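Local coordinates for protein cellulose 1,4-beta-cellobiosidase (Thermobifida fusca, PDB 4JJJ) that probably hydrolyses cellulose chains to cellobiose, this chain being the family 48 glycoside hydrolase catalytic module of a larger modular enzyme, at residues Thr36-Ala41 with Val615-Phe620; Met120-Val125 with Gly280-Pro285; Thr508-Ala513 with Thr520-Ala525. The protein carries 1 engineered substitution. One frame throughout, in Å; residues are numbered along the deposited sequence.

Interaction 1. Residues Thr36-Ala41 with Val615-Phe620. With ZN (zinc ion), chain Y; GLC (alpha-D-glucopyranose), chain C; BGC (beta-D-glucopyranose), chain B; BGC (beta-D-glucopyranose), chain D.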
loop_
_atom_site.group_PDB
_atom_site.type_symbol
_atom_site.label_atom_id
_atom_site.label_comp_id
_atom_site.label_asym_id
_atom_site.label_seq_id
_atom_site.Cartn_x
_atom_site.Cartn_y
_atom_site.Cartn_z
ATOM N N THR A 36 -12.586 -6.786 -14.295
ATOM C CA THR A 36 -11.851 -7.881 -13.771
ATOM C C THR A 36 -10.433 -8.027 -14.274
ATOM O O THR A 36 -9.588 -8.489 -13.554
ATOM C CB THR A 36 -12.626 -9.172 -13.960
ATOM O OG1 THR A 36 -13.037 -9.260 -15.344
ATOM C CG2 THR A 36 -13.782 -9.253 -12.990
ATOM N N MET A 37 -10.184 -7.650 -15.532
ATOM C CA MET A 37 -8.820 -7.869 -16.157
ATOM C C MET A 37 -7.939 -6.654 -15.938
ATOM O O MET A 37 -7.991 -5.676 -16.719
ATOM C CB MET A 37 -8.891 -8.271 -17.612
ATOM C CG MET A 37 -7.507 -8.629 -18.221
ATOM S SD MET A 37 -7.616 -9.549 -19.766
ATOM C CE MET A 37 -5.897 -9.715 -20.139
ATOM N N ILE A 38 -7.107 -6.765 -14.909
ATOM C CA ILE A 38 -6.271 -5.692 -14.490
ATOM C C ILE A 38 -5.134 -6.294 -13.694
ATOM O O ILE A 38 -5.349 -7.103 -12.795
ATOM C CB ILE A 38 -7.079 -4.620 -13.652
ATOM C CG1 ILE A 38 -6.157 -3.447 -13.226
ATOM C CG2 ILE A 38 -7.787 -5.229 -12.485
ATOM C CD1 ILE A 38 -6.991 -2.257 -12.822
ATOM N N VAL A 39 -3.898 -5.905 -14.040
ATOM C CA VAL A 39 -2.720 -6.502 -13.460
ATOM C C VAL A 39 -1.686 -5.379 -13.175
ATOM O O VAL A 39 -1.112 -4.760 -14.093
ATOM C CB VAL A 39 -2.072 -7.575 -14.395
ATOM C CG1 VAL A 39 -0.864 -8.183 -13.770
ATOM C CG2 VAL A 39 -3.189 -8.616 -14.778
ATOM N N GLU A 40 -1.532 -5.043 -11.877
ATOM C CA GLU A 40 -0.721 -3.849 -11.548
ATOM C C GLU A 40 -0.108 -3.888 -10.172
ATOM O O GLU A 40 1.000 -3.412 -9.953
ATOM C CB GLU A 40 -1.479 -2.536 -11.795
ATOM C CG GLU A 40 -2.759 -2.361 -10.984
ATOM C CD GLU A 40 -3.718 -1.283 -11.549
ATOM O OE1 GLU A 40 -3.556 -0.881 -12.709
ATOM O OE2 GLU A 40 -4.541 -0.868 -10.680
ATOM N N ALA A 41 -0.816 -4.381 -9.185
ATOM C CA ALA A 41 -0.379 -4.553 -7.830
ATOM C C ALA A 41 -1.078 -5.766 -7.254
ATOM O O ALA A 41 -0.443 -6.771 -7.140
ATOM C CB ALA A 41 -0.454 -3.292 -6.939
ATOM N N VAL A 615 -9.072 1.012 -22.656
ATOM C CA VAL A 615 -10.102 0.683 -21.679
ATOM C C VAL A 615 -10.376 1.926 -20.826
ATOM O O VAL A 615 -9.528 2.801 -20.718
ATOM C CB VAL A 615 -9.637 -0.492 -20.794
ATOM C CG1 VAL A 615 -9.348 -1.763 -21.590
ATOM C CG2 VAL A 615 -8.421 -0.157 -19.972
ATOM N N GLU A 616 -11.553 1.973 -20.210
ATOM C CA GLU A 616 -11.918 3.061 -19.327
ATOM C C GLU A 616 -12.225 2.391 -17.978
ATOM O O GLU A 616 -13.334 1.824 -17.796
ATOM C CB GLU A 616 -13.063 3.913 -19.842
ATOM C CG GLU A 616 -12.672 4.671 -21.109
ATOM C CD GLU A 616 -13.391 5.910 -21.416
ATOM O OE1 GLU A 616 -14.157 6.376 -20.569
ATOM O OE2 GLU A 616 -13.034 6.465 -22.500
ATOM N N ARG A 617 -11.239 2.366 -17.049
ATOM C CA ARG A 617 -11.340 1.562 -15.857
ATOM C C ARG A 617 -11.912 2.381 -14.655
ATOM O O ARG A 617 -11.687 3.606 -14.561
ATOM C CB ARG A 617 -9.942 1.022 -15.454
ATOM C CG ARG A 617 -9.507 -0.111 -16.369
ATOM C CD ARG A 617 -8.057 -0.309 -16.324
ATOM N NE ARG A 617 -7.680 -1.646 -16.816
ATOM C CZ ARG A 617 -6.420 -2.097 -16.784
ATOM N NH1 ARG A 617 -5.402 -1.287 -16.490
ATOM N NH2 ARG A 617 -6.168 -3.370 -17.111
ATOM N N HIS A 618 -12.560 1.661 -13.779
ATOM C CA HIS A 618 -13.197 2.206 -12.544
ATOM C C HIS A 618 -12.550 1.457 -11.380
ATOM O O HIS A 618 -13.089 0.517 -10.793
ATOM C CB HIS A 618 -14.686 2.003 -12.650
ATOM C CG HIS A 618 -15.251 2.697 -13.841
ATOM N ND1 HIS A 618 -15.315 2.051 -15.038
ATOM C CD2 HIS A 618 -15.736 3.954 -14.083
ATOM C CE1 HIS A 618 -15.791 2.856 -15.970
ATOM N NE2 HIS A 618 -16.099 4.002 -15.406
ATOM N N ARG A 619 -11.355 1.908 -10.946
ATOM C CA ARG A 619 -10.636 1.452 -9.760
ATOM C C ARG A 619 -11.326 2.047 -8.552
ATOM O O ARG A 619 -11.564 3.225 -8.508
ATOM C CB ARG A 619 -9.190 1.879 -9.774
ATOM C CG ARG A 619 -8.379 1.211 -10.919
ATOM C CD ARG A 619 -6.970 1.877 -10.921
ATOM N NE ARG A 619 -6.120 1.273 -11.951
ATOM C CZ ARG A 619 -6.080 1.640 -13.214
ATOM N NH1 ARG A 619 -6.847 2.597 -13.670
ATOM N NH2 ARG A 619 -5.231 1.016 -14.011
ATOM N N PHE A 620 -11.617 1.205 -7.604
ATOM C CA PHE A 620 -12.331 1.689 -6.378
ATOM C C PHE A 620 -11.662 2.897 -5.721
ATOM O O PHE A 620 -12.287 3.926 -5.447
ATOM C CB PHE A 620 -12.529 0.573 -5.406
ATOM C CG PHE A 620 -13.351 0.955 -4.190
ATOM C CD1 PHE A 620 -14.752 1.098 -4.289
ATOM C CD2 PHE A 620 -12.782 1.243 -2.952
ATOM C CE1 PHE A 620 -15.537 1.461 -3.210
ATOM C CE2 PHE A 620 -13.572 1.626 -1.879
ATOM C CZ PHE A 620 -14.950 1.741 -1.999
HETATM ZN ZN ZN Y . -13.674 8.277 -22.472
HETATM C C1 GLC C . -0.890 2.911 -13.639
HETATM C C2 GLC C . 0.268 2.605 -12.778
HETATM C C3 GLC C . -0.136 1.609 -11.659
HETATM C C4 GLC C . -1.321 2.154 -10.853
HETATM C C5 GLC C . -2.407 2.521 -11.868
HETATM C C6 GLC C . -3.631 3.178 -11.301
HETATM O O1 GLC C . -1.191 1.681 -14.170
HETATM O O2 GLC C . 1.283 1.869 -13.590
HETATM O O3 GLC C . 0.970 1.275 -10.838
HETATM O O4 GLC C . -1.850 1.112 -10.005
HETATM O O5 GLC C . -1.899 3.460 -12.818
HETATM O O6 GLC C . -3.262 4.395 -10.752
HETATM C C2 BGC B . 0.587 2.830 -12.437
HETATM C C3 BGC B . 0.148 1.824 -11.379
HETATM C C4 BGC B . -1.232 2.207 -10.804
HETATM C C5 BGC B . -2.299 2.587 -11.850
HETATM C C6 BGC B . -3.525 3.275 -11.245
HETATM C C1 BGC B . -0.516 3.088 -13.435
HETATM O O1 BGC B . -0.017 4.117 -14.352
HETATM O O2 BGC B . 1.771 2.220 -13.050
HETATM O O3 BGC B . 1.111 1.741 -10.323
HETATM O O4 BGC B . -1.789 1.157 -10.010
HETATM O O5 BGC B . -1.749 3.501 -12.797
HETATM O O6 BGC B . -3.228 4.524 -10.675
HETATM C C2 BGC D . -2.694 0.417 -7.960
HETATM C C3 BGC D . -2.680 0.572 -6.441
HETATM C C4 BGC D . -1.216 0.596 -5.914
HETATM C C5 BGC D . -0.319 1.564 -6.725
HETATM C C6 BGC D . 1.126 1.426 -6.307
HETATM C C1 BGC D . -1.813 1.447 -8.641
HETATM O O2 BGC D . -4.018 0.594 -8.447
HETATM O O3 BGC D . -3.448 -0.525 -5.887
HETATM O O4 BGC D . -1.245 0.964 -4.519
HETATM O O5 BGC D . -0.483 1.263 -8.117
HETATM O O6 BGC D . 1.579 0.096 -6.474
HETATM O O HOH W 1 -9.625 -3.606 -17.417
HETATM O O HOH W 2 -3.536 -4.096 -16.324
HETATM O O HOH W 3 -2.818 -1.662 -15.177
HETATM O O HOH W 4 -13.045 9.454 -20.941
HETATM O O HOH W 5 -15.616 8.706 -22.915
HETATM O O HOH W 6 -12.855 8.937 -24.105
#

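Interaction 2. Residues Met120-Val125 with Gly280-Pro285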
loop_
_atom_site.group_PDB
_atom_site.type_symbol
_atom_site.label_atom_id
_atom_site.label_comp_id
_atom_site.label_asym_id
_atom_site.label_seq_id
_atom_site.Cartn_x
_atom_site.Cartn_y
_atom_site.Cartn_z
ATOM N N MET A 120 18.787 -19.163 8.101
ATOM C CA MET A 120 20.172 -18.984 8.593
ATOM C C MET A 120 20.161 -18.677 10.087
ATOM O O MET A 120 19.856 -17.592 10.550
ATOM C CB MET A 120 20.921 -17.924 7.801
ATOM C CG MET A 120 21.072 -18.266 6.336
ATOM S SD MET A 120 21.979 -17.062 5.390
ATOM C CE MET A 120 22.029 -17.892 3.798
ATOM N N ASN A 121 20.422 -19.678 10.887
ATOM C CA ASN A 121 20.442 -19.455 12.334
ATOM C C ASN A 121 21.625 -18.671 12.899
ATOM O O ASN A 121 21.530 -18.216 14.091
ATOM C CB ASN A 121 20.440 -20.807 13.085
ATOM C CG ASN A 121 19.163 -21.557 12.874
ATOM O OD1 ASN A 121 18.085 -20.969 12.892
ATOM N ND2 ASN A 121 19.268 -22.843 12.610
ATOM N N ASN A 122 22.669 -18.486 12.127
ATOM C CA ASN A 122 23.880 -17.720 12.586
ATOM C C ASN A 122 23.704 -16.218 12.463
ATOM O O ASN A 122 24.578 -15.476 12.867
ATOM C CB ASN A 122 25.161 -18.161 11.853
ATOM C CG ASN A 122 25.149 -17.873 10.357
ATOM O OD1 ASN A 122 24.132 -17.568 9.747
ATOM N ND2 ASN A 122 26.312 -17.973 9.755
ATOM N N VAL A 123 22.566 -15.757 11.903
ATOM C CA VAL A 123 22.348 -14.330 11.763
ATOM C C VAL A 123 21.540 -13.860 12.959
ATOM O O VAL A 123 20.472 -14.371 13.200
ATOM C CB VAL A 123 21.642 -14.035 10.455
ATOM C CG1 VAL A 123 21.120 -12.622 10.470
ATOM C CG2 VAL A 123 22.551 -14.264 9.270
ATOM N N PRO A 124 22.094 -12.955 13.761
ATOM C CA PRO A 124 21.370 -12.455 14.912
ATOM C C PRO A 124 20.068 -11.695 14.544
ATOM O O PRO A 124 20.088 -10.930 13.616
ATOM C CB PRO A 124 22.370 -11.547 15.598
ATOM C CG PRO A 124 23.692 -11.872 15.020
ATOM C CD PRO A 124 23.487 -12.454 13.695
ATOM N N VAL A 125 19.014 -12.026 15.257
ATOM C CA VAL A 125 17.706 -11.350 15.232
ATOM C C VAL A 125 17.517 -10.663 16.580
ATOM O O VAL A 125 17.773 -11.209 17.710
ATOM C CB VAL A 125 16.593 -12.336 14.882
ATOM C CG1 VAL A 125 15.170 -11.755 14.791
ATOM C CG2 VAL A 125 16.959 -13.012 13.557
ATOM N N GLY A 280 26.323 -6.601 6.755
ATOM C CA GLY A 280 26.775 -7.940 7.134
ATOM C C GLY A 280 25.743 -8.570 8.056
ATOM O O GLY A 280 25.608 -8.192 9.217
ATOM N N ALA A 281 24.987 -9.530 7.546
ATOM C CA ALA A 281 23.987 -10.132 8.329
ATOM C C ALA A 281 24.479 -10.782 9.633
ATOM O O ALA A 281 23.828 -10.650 10.633
ATOM C CB ALA A 281 23.170 -11.091 7.516
ATOM N N THR A 282 25.693 -11.384 9.650
ATOM C CA THR A 282 26.180 -11.985 10.901
ATOM C C THR A 282 26.820 -10.977 11.837
ATOM O O THR A 282 26.867 -11.262 13.004
ATOM C CB THR A 282 27.216 -13.131 10.643
ATOM O OG1 THR A 282 28.239 -12.585 9.790
ATOM C CG2 THR A 282 26.531 -14.247 9.930
ATOM N N SER A 283 27.163 -9.793 11.333
ATOM C CA SER A 283 27.882 -8.728 12.040
ATOM C C SER A 283 26.935 -7.731 12.650
ATOM O O SER A 283 27.128 -7.321 13.783
ATOM C CB SER A 283 28.790 -7.922 11.091
ATOM O OG SER A 283 29.927 -8.664 10.748
ATOM N N CYS A 284 25.912 -7.343 11.892
ATOM C CA CYS A 284 24.938 -6.324 12.391
ATOM C C CYS A 284 24.217 -6.886 13.580
ATOM O O CYS A 284 23.589 -7.907 13.464
ATOM C CB CYS A 284 24.056 -5.872 11.266
ATOM S SG CYS A 284 22.853 -4.612 11.876
ATOM N N PRO A 285 24.270 -6.223 14.716
ATOM C CA PRO A 285 23.746 -6.835 15.914
ATOM C C PRO A 285 22.255 -6.818 16.017
ATOM O O PRO A 285 21.563 -5.916 15.492
ATOM C CB PRO A 285 24.294 -5.984 17.072
ATOM C CG PRO A 285 24.727 -4.766 16.464
ATOM C CD PRO A 285 24.983 -4.964 15.009
#

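Interaction 3. Residues Thr508-Ala513 with Thr520-Ala525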
loop_
_atom_site.group_PDB
_atom_site.type_symbol
_atom_site.label_atom_id
_atom_site.label_comp_id
_atom_site.label_asym_id
_atom_site.label_seq_id
_atom_site.Cartn_x
_atom_site.Cartn_y
_atom_site.Cartn_z
ATOM N N THR A 508 -4.170 17.926 -3.126
ATOM C CA THR A 508 -2.931 18.445 -2.623
ATOM C C THR A 508 -2.867 19.950 -2.823
ATOM O O THR A 508 -2.514 20.707 -1.898
ATOM C CB THR A 508 -1.706 17.796 -3.394
ATOM O OG1 THR A 508 -1.718 16.415 -3.113
ATOM C CG2 THR A 508 -0.392 18.267 -2.890
ATOM N N LEU A 509 -3.215 20.361 -4.007
ATOM C CA LEU A 509 -3.194 21.773 -4.384
ATOM C C LEU A 509 -4.232 22.621 -3.597
ATOM O O LEU A 509 -3.927 23.729 -3.180
ATOM C CB LEU A 509 -3.409 21.925 -5.911
ATOM C CG LEU A 509 -2.227 21.351 -6.760
ATOM C CD1 LEU A 509 -2.547 21.363 -8.226
ATOM C CD2 LEU A 509 -0.957 22.100 -6.500
ATOM N N MET A 510 -5.394 22.066 -3.381
ATOM C CA MET A 510 -6.456 22.756 -2.624
ATOM C C MET A 510 -6.061 22.962 -1.161
ATOM O O MET A 510 -6.225 24.092 -0.669
ATOM C CB MET A 510 -7.758 21.978 -2.720
ATOM C CG MET A 510 -8.470 22.232 -4.071
ATOM S SD MET A 510 -10.145 21.572 -4.083
ATOM C CE MET A 510 -9.924 19.817 -3.781
ATOM N N TYR A 511 -5.590 21.920 -0.479
ATOM C CA TYR A 511 -5.185 22.066 0.945
ATOM C C TYR A 511 -4.109 23.093 1.037
ATOM O O TYR A 511 -4.066 23.951 1.977
ATOM C CB TYR A 511 -4.789 20.701 1.539
ATOM C CG TYR A 511 -5.947 19.796 1.808
ATOM C CD1 TYR A 511 -6.173 18.698 1.015
ATOM C CD2 TYR A 511 -6.775 19.990 2.906
ATOM C CE1 TYR A 511 -7.239 17.858 1.315
ATOM C CE2 TYR A 511 -7.845 19.196 3.218
ATOM C CZ TYR A 511 -8.131 18.132 2.405
ATOM O OH TYR A 511 -9.126 17.231 2.642
ATOM N N TYR A 512 -3.114 23.005 0.130
ATOM C CA TYR A 512 -2.031 23.979 0.137
ATOM C C TYR A 512 -2.501 25.404 -0.126
ATOM O O TYR A 512 -2.077 26.357 0.555
ATOM C CB TYR A 512 -1.026 23.603 -0.930
ATOM C CG TYR A 512 0.102 24.616 -1.110
ATOM C CD1 TYR A 512 1.132 24.766 -0.151
ATOM C CD2 TYR A 512 0.147 25.355 -2.268
ATOM C CE1 TYR A 512 2.198 25.698 -0.351
ATOM C CE2 TYR A 512 1.176 26.304 -2.438
ATOM C CZ TYR A 512 2.177 26.422 -1.504
ATOM O OH TYR A 512 3.196 27.265 -1.755
ATOM N N ALA A 513 -3.391 25.531 -1.083
ATOM C CA ALA A 513 -3.939 26.858 -1.393
ATOM C C ALA A 513 -4.720 27.440 -0.265
ATOM O O ALA A 513 -4.632 28.656 -0.053
ATOM C CB ALA A 513 -4.820 26.767 -2.630
ATOM N N THR A 520 -2.159 30.358 -7.858
ATOM C CA THR A 520 -1.839 29.490 -8.979
ATOM C C THR A 520 -2.238 28.058 -8.646
ATOM O O THR A 520 -2.793 27.318 -9.461
ATOM C CB THR A 520 -0.358 29.555 -9.315
ATOM O OG1 THR A 520 0.014 30.961 -9.537
ATOM C CG2 THR A 520 -0.032 28.752 -10.587
ATOM N N ALA A 521 -1.931 27.659 -7.423
ATOM C CA ALA A 521 -2.309 26.315 -6.926
ATOM C C ALA A 521 -3.819 26.103 -7.014
ATOM O O ALA A 521 -4.321 25.032 -7.450
ATOM C CB ALA A 521 -1.804 26.026 -5.535
ATOM N N LEU A 522 -4.599 27.064 -6.524
ATOM C CA LEU A 522 -6.035 26.894 -6.536
ATOM C C LEU A 522 -6.549 26.848 -7.983
ATOM O O LEU A 522 -7.424 26.033 -8.288
ATOM C CB LEU A 522 -6.761 28.025 -5.825
ATOM C CG LEU A 522 -8.310 27.792 -5.716
ATOM C CD1 LEU A 522 -8.742 26.438 -5.214
ATOM C CD2 LEU A 522 -8.895 28.914 -4.868
ATOM N N ALA A 523 -5.974 27.701 -8.837
ATOM C CA ALA A 523 -6.415 27.689 -10.253
ATOM C C ALA A 523 -6.179 26.363 -10.947
ATOM O O ALA A 523 -7.041 25.851 -11.663
ATOM C CB ALA A 523 -5.863 28.863 -11.042
ATOM N N THR A 524 -5.068 25.743 -10.671
ATOM C CA THR A 524 -4.773 24.406 -11.213
ATOM C C THR A 524 -5.758 23.386 -10.698
ATOM O O THR A 524 -6.281 22.594 -11.459
ATOM C CB THR A 524 -3.288 24.014 -10.943
ATOM O OG1 THR A 524 -2.467 25.069 -11.471
ATOM C CG2 THR A 524 -2.872 22.697 -11.543
ATOM N N ALA A 525 -5.951 23.369 -9.368
ATOM C CA ALA A 525 -6.891 22.455 -8.757
ATOM C C ALA A 525 -8.271 22.583 -9.380
ATOM O O ALA A 525 -8.923 21.585 -9.703
ATOM C CB ALA A 525 -6.974 22.714 -7.278
#

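Interaction 1. Residues Thr36-Ala41 with Val615-Phe620
Glu-40 and Arg-619 meet because of how each is folded out: the CG of Glu-40 stands between its backbone N and carbonyl carbon (chi1 60°) with the chain stretched beyond it, while Arg-619 runs extended as far as NE and then turns its guanidinium sharply at chi4 (86°). The two groups come from opposite directions and lie nearly coplanar, their planes 6° apart. Arg-619 grips side-on: NH2 gives a hydrogen bond of 2.8 Å to OE1 of Glu-40, and NE gives one of 2.9 Å to OE2. Both are nearly straight and use syn lone pairs, so this paired salt bridge fixes the rotation of the carboxylate. OE2 also takes a hydrogen bond of 2.7 Å from O2 of the beta-glucose of chain D and is hydrogen-bonded to His-32 NE2.

Arg-617 works on the backbone instead. Its NH2 donates to Met-37 O at 3.0 Å, in the carbonyl plane but tilted from that of the guanidinium, and one water bridges Arg-617 NE to the same oxygen. Another water links NH1 to Glu-40 OE1, whereas Glu-545 forms salt bridges with both arginines. Ile-38 touches both arginines: its CG1 sits over the centre of the Arg-617 guanidinium, 3.8 Å from CZ, and its CD1 lies 3.7 Å from Arg-619 NE.

Through Glu-40, Ala-41 and Arg-619, this buried network of charges forms part of the glycan pocket of the family 48 hydrolase, near Glu-51, the predicted proton donor.

Interaction 2. Residues Met120-Val125 with Gly280-Pro285
Val-123 and Thr-282 bring the two loops closest, their CA atoms 4.6 Å apart. Val-123 closes a type I turn that starts at Met-120, and Pro-124 then continues in an extended course past Pro-285, their CA atoms 6.2 Å apart. On the other side, residues 281-283 have helical backbone angles and make a tight bend in which the carbonyl oxygen of Gly-280 receives both Ser-283 N and Cys-284 N. Gly-280 itself has a positive phi (96°), a backbone conformation that suits glycine.

No hydrogen bond joins the segments directly; the fit is by van der Waals contact. Val-123, with CG1 anti to its amide nitrogen (chi1 166°), straddles Ala-281: CG2 touches the Ala-281 CB at 3.7 Å, while CG1 rests against Ala-281 O at 3.4 Å. Pro-124 meets the bend with the CD corner of its ring, 3.6 Å from Ala-281 O and 3.7 Å from Thr-282 O. At the solvent side Thr-282 CG2 crosses to the Asn-122 amide, 3.7 Å from ND2.

Lys-273 NZ ties both loops by hydrogen bonds to Pro-124 O, Ala-281 O and Cys-284 O. Cys-284, at the end of the bend, is disulfide-bonded to Cys-278. This is a loop-against-loop contact at the surface of the catalytic module, near one end of its bound glucan.

Interaction 3. Residues Thr508-Ala513 with Thr520-Ala525
Apolar contacts between side chains carry nearly all of this pairing. Ala-525 CB sits between Leu-509 and Met-510, 3.9 Å from the CB of Leu-509 and 3.6 Å from the CG of Met-510. Leu-509 also spreads its two branches: CD1 lies against Thr-524 CG2 at 3.6 Å, and CD2 touches Ala-521 CB. Further along, Ala-513 CB meets Leu-522 CB at 3.9 Å. Small residues on both facing surfaces let the helices close in, with segment axes 8.1 Å apart at their nearest and N-to-C directions at 148°. Such an antiparallel pair of consecutive helices, 499-516 and 519-533 joined by a very short turn, is the helical hairpin from which an (alpha/alpha)6 barrel is built.

Aromatic contact is limited to Tyr-512, whose CG is anti to the backbone N (chi1 175°), which presents the ring edge to Ala-521, with CD2 3.9 Å from CB. Its hydroxyl leaves the pair and hydrogen-bonds to Asp-442, a calcium ligand, which fixes the hydroxyl end of the ring.

Side chain against backbone comes next: Leu-509 CB packs on Ala-521 O at 3.6 Å, and Ala-513 CB on Leu-522 N at 3.9 Å. No hydrogen bond crosses between the segments. Helix 620-637 covers Met-510 and Leu-522 through His-633, Leu-636 and Phe-637, while helix 435-450 lies on Leu-509 and Thr-524.

From the N terminus the chain first reaches the loop 36-41, whose partner 615-620 leads into the last helix, 620-637, so interaction 1 closes a loop of 573 residues spanning most of the module. Both other contacts fall within that span. Interaction 2 pairs the loop before helix 131-138 with the one ahead of strand 302-306, closing 154 residues. Interaction 3, later and in series with it, closes only six, joining the neighbouring helices 499-516 and 519-533. None touch: the centres of interactions 1 and 3 are 28 Å apart, and interaction 2 lies across the chain's centre from both, 49 Å from interaction 3.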